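Local structure of acetolactate synthase isozyme 1 large subunit (Escherichia coli, 6LPI) at residues B[31-37]-B[79-83]; B[37-42]-B[172-176]. The protein is the large subunit of an acetohydroxy-acid synthase isozyme, a thiamine diphosphate-family enzyme that carries thiamine diphosphate, magnesium and flavin-adenine dinucleotide. All coordinates share one frame; numbering follows the deposited sequence.

Interaction 1: residues B[31-37]-B[79-83]; sequences VTGIPGG and VCMAC
Val31 lays its CG1 methyl against the thioether of Met81, at 3.6 Å from SD, and the two side chains meet at roughly a right angle. Chi1 of -45° keeps CG of Met81 beside its own backbone N, and the extended chi2 carries SD up off the sheet beside the valine; the bend at chi3 turns only the CE methyl over. The other valine methyl, CG2, leans obliquely on CB of Val79 at 4.1 Å. On the reverse face sit Thr32 and Cys80, partners in a parallel beta bridge. Under these side chains the strands run parallel, their short axes 31° apart. Thr32 brackets Cys80: its N reaches Val79 O and its O receives Met81 N, both weak bonds, before Ile34 N closes the ladder on Met81 O at 3.1 Å. Past the strand ends the contact continues through Cys83, whose CB sits 3.5 Å from Gly36 CA. Pro35 and Cys83 belong to a thiamine diphosphate pocket, so these paired strand ends carry cofactor-binding loops side by side. Thr32 OG1 is tied to Ile55 O of strand 53-56, which flanks 30-33, while strand 105-111 continues the parallel sheet beyond 78-82. Helix 60-74 covers the face of Thr32 and Cys80; helix 40-47 packs on Met81 through Val42 and Tyr43.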
# COMPACT_ATOMS: atom_id res chain seq x y z
N VAL B 31 -6.33 9.83 16.75
CA VAL B 31 -5.78 8.50 17.01
C VAL B 31 -6.94 7.53 17.13
O VAL B 31 -7.94 7.83 17.78
CB VAL B 31 -4.90 8.52 18.29
CG1 VAL B 31 -4.86 7.16 18.95
CG2 VAL B 31 -3.51 9.00 17.95
N THR B 32 -6.81 6.35 16.55
CA THR B 32 -7.97 5.47 16.57
C THR B 32 -7.57 4.10 17.09
O THR B 32 -6.54 3.56 16.69
CB THR B 32 -8.60 5.34 15.17
OG1 THR B 32 -9.63 4.35 15.20
CG2 THR B 32 -7.58 4.91 14.18
N GLY B 33 -8.38 3.56 17.99
CA GLY B 33 -8.07 2.26 18.54
C GLY B 33 -9.21 1.73 19.38
O GLY B 33 -10.35 2.17 19.27
N ILE B 34 -8.88 0.74 20.20
CA ILE B 34 -9.80 0.15 21.16
C ILE B 34 -9.08 -0.20 22.46
O ILE B 34 -8.05 -0.90 22.44
CB ILE B 34 -10.49 -1.10 20.60
CG1 ILE B 34 -11.28 -0.79 19.33
CG2 ILE B 34 -11.28 -1.81 21.70
CD1 ILE B 34 -12.11 -1.96 18.82
N PRO B 35 -9.59 0.23 23.60
CA PRO B 35 -8.87 -0.02 24.85
C PRO B 35 -9.01 -1.45 25.33
O PRO B 35 -9.98 -2.15 25.03
CB PRO B 35 -9.53 0.96 25.82
CG PRO B 35 -10.91 1.07 25.31
CD PRO B 35 -10.79 1.05 23.82
N GLY B 36 -8.00 -1.88 26.08
CA GLY B 36 -7.98 -3.16 26.77
C GLY B 36 -6.98 -3.06 27.90
O GLY B 36 -6.19 -2.11 27.97
N GLY B 37 -6.99 -4.08 28.76
CA GLY B 37 -6.22 -4.04 29.99
C GLY B 37 -4.80 -3.54 29.81
O GLY B 37 -4.43 -2.50 30.37
N VAL B 79 -1.85 6.63 13.36
CA VAL B 79 -1.60 5.78 14.51
C VAL B 79 -2.86 5.02 14.90
O VAL B 79 -3.93 5.61 15.05
CB VAL B 79 -1.08 6.61 15.70
CG1 VAL B 79 -0.99 5.77 16.96
CG2 VAL B 79 0.28 7.22 15.34
N CYS B 80 -2.71 3.71 15.14
CA CYS B 80 -3.79 2.90 15.70
C CYS B 80 -3.32 2.16 16.94
O CYS B 80 -2.13 1.92 17.12
CB CYS B 80 -4.34 1.90 14.68
SG CYS B 80 -3.08 1.02 13.78
N MET B 81 -4.26 1.79 17.81
CA MET B 81 -3.90 1.27 19.13
C MET B 81 -4.76 0.08 19.51
O MET B 81 -5.96 0.07 19.25
CB MET B 81 -4.09 2.34 20.21
CG MET B 81 -3.56 3.70 19.88
SD MET B 81 -3.72 4.72 21.32
CE MET B 81 -2.01 4.76 21.88
N ALA B 82 -4.16 -0.89 20.20
CA ALA B 82 -4.92 -2.04 20.67
C ALA B 82 -4.23 -2.65 21.88
O ALA B 82 -3.07 -2.34 22.19
CB ALA B 82 -5.11 -3.06 19.54
N CYS B 83 -4.96 -3.53 22.58
CA CYS B 83 -4.41 -4.27 23.71
C CYS B 83 -3.67 -5.53 23.24
O CYS B 83 -3.55 -5.80 22.04
CB CYS B 83 -5.52 -4.63 24.70
SG CYS B 83 -6.81 -5.74 24.05

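Interaction 2: residues B[37-42]-B[172-176]; sequences GSILPV and KDVQT
The carboxamide of Gln175 lies between Pro41 on one face and Val42 and Ile39 on the other. Proline ring atoms stand over the oxygen side of the amide, with CD 3.7 Å from OE1; on the opposite face, Val42 CG2 approaches Gln175 CD at 3.7 Å and Ile39 CD1 approaches NE2 at the same distance. The contact belongs to the alpha/beta fold of the N-terminal thiamine diphosphate-binding domain: the 3-10 turn and helix start that follow strand 30-33 pack on the short helix 172-175 that follows strand 166-171 of the same parallel sheet. Each end of the amide also has polar partners. NE2 gives a weak bond to Ser38 O at 3.1 Å, the acceptor lying off the amide plane on the Pro41 side, and a further bond to Ile170 O. OE1 takes a weak, long bond from Val42 N, in the first turn of helix 40-47. Gln175 thus spans the start of that helix, and bonds at both ends would limit rotation of the flat group. Its chain extends straight beyond CG (chi2 174°), which carries the amide across the gap between the segments. Lys172, also extended, runs past the proline, with its CG 4.0 Å from Pro41 CG. Thr176 completes the apolar side by placing CG2 3.5 Å from Pro41 CG. The threonine hydroxyl turns back onto its own helix: OG1 donates to Lys172 O at 3.1 Å, while Thr176 N reaches that same oxygen from the opposite face of the carbonyl.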
# COMPACT_ATOMS: atom_id res chain seq x y z
N GLY B 37 -6.99 -4.08 28.76
CA GLY B 37 -6.22 -4.04 29.99
C GLY B 37 -4.80 -3.54 29.81
O GLY B 37 -4.43 -2.50 30.37
N SER B 38 -4.04 -4.22 28.95
CA SER B 38 -2.60 -3.98 28.81
C SER B 38 -2.27 -2.64 28.18
O SER B 38 -1.09 -2.25 28.21
CB SER B 38 -1.96 -5.10 28.00
OG SER B 38 -2.81 -5.49 26.93
N ILE B 39 -3.24 -1.93 27.61
CA ILE B 39 -3.00 -0.60 27.07
C ILE B 39 -3.73 0.49 27.85
O ILE B 39 -3.70 1.66 27.45
CB ILE B 39 -3.33 -0.53 25.56
CG1 ILE B 39 -2.64 0.66 24.90
CG2 ILE B 39 -4.83 -0.44 25.32
CD1 ILE B 39 -1.18 0.70 25.09
N LEU B 40 -4.41 0.13 28.95
CA LEU B 40 -5.18 1.14 29.68
C LEU B 40 -4.36 2.29 30.24
O LEU B 40 -4.92 3.40 30.34
CB LEU B 40 -5.98 0.49 30.83
CG LEU B 40 -7.20 -0.31 30.41
CD1 LEU B 40 -8.11 -0.59 31.61
CD2 LEU B 40 -7.95 0.38 29.26
N PRO B 41 -3.09 2.12 30.65
CA PRO B 41 -2.31 3.30 31.07
C PRO B 41 -2.20 4.38 29.99
O PRO B 41 -2.44 5.56 30.29
CB PRO B 41 -0.95 2.70 31.43
CG PRO B 41 -1.28 1.33 31.88
CD PRO B 41 -2.38 0.87 30.98
N VAL B 42 -1.85 4.02 28.75
CA VAL B 42 -1.76 5.04 27.71
C VAL B 42 -3.10 5.74 27.55
O VAL B 42 -3.17 6.98 27.49
CB VAL B 42 -1.28 4.41 26.38
CG1 VAL B 42 -1.16 5.46 25.30
CG2 VAL B 42 0.07 3.77 26.59
N LYS B 172 2.89 -3.11 29.69
CA LYS B 172 2.16 -2.28 30.63
C LYS B 172 3.07 -1.74 31.74
O LYS B 172 2.87 -0.61 32.21
CB LYS B 172 0.99 -3.09 31.20
CG LYS B 172 0.15 -2.41 32.24
CD LYS B 172 -0.94 -3.36 32.69
CE LYS B 172 -1.79 -2.71 33.76
NZ LYS B 172 -3.08 -3.41 33.94
N ASP B 173 4.04 -2.53 32.20
CA ASP B 173 4.90 -2.04 33.27
C ASP B 173 5.90 -1.00 32.78
O ASP B 173 6.44 -0.25 33.59
CB ASP B 173 5.63 -3.18 34.00
CG ASP B 173 6.59 -3.95 33.10
OD1 ASP B 173 6.28 -4.17 31.91
OD2 ASP B 173 7.65 -4.37 33.61
N VAL B 174 6.13 -0.92 31.47
CA VAL B 174 6.89 0.20 30.93
C VAL B 174 6.03 1.45 30.85
O VAL B 174 6.51 2.56 31.13
CB VAL B 174 7.49 -0.17 29.58
CG1 VAL B 174 8.04 1.08 28.90
CG2 VAL B 174 8.59 -1.16 29.81
N GLN B 175 4.76 1.30 30.49
CA GLN B 175 3.85 2.44 30.43
C GLN B 175 3.64 3.11 31.79
O GLN B 175 3.45 4.33 31.84
CB GLN B 175 2.51 2.01 29.87
CG GLN B 175 2.63 1.21 28.60
CD GLN B 175 1.31 0.66 28.15
OE1 GLN B 175 0.26 1.26 28.40
NE2 GLN B 175 1.35 -0.48 27.47
N THR B 176 3.67 2.35 32.89
CA THR B 176 3.36 2.93 34.19
C THR B 176 4.60 3.26 35.00
O THR B 176 4.48 3.85 36.09
CB THR B 176 2.50 1.98 35.03
OG1 THR B 176 3.11 0.69 35.06
CG2 THR B 176 1.10 1.85 34.42

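How the interactions relate
From the N terminus the chain enters strand 30-33, turns through Gly37, which both contacts share, and starts helix 40-47. Interaction 1 closes its loop when strand 78-82 returns beside 30-33, after helix 40-47, strand 53-56 and helix 60-74. Interaction 2 closes a much longer one at helix 172-175, just after strand 166-171. The segments alternate along the chain, so the loops cross and do not nest. Their centres lie 11 Å apart and they touch directly: Cys83 CB of interaction 1 lies 3.6 Å from Ser38 OG of interaction 2. Together they join neighbouring sheet strands, the turn leading into helix 40-47 and the end of a later strand of the same sheet.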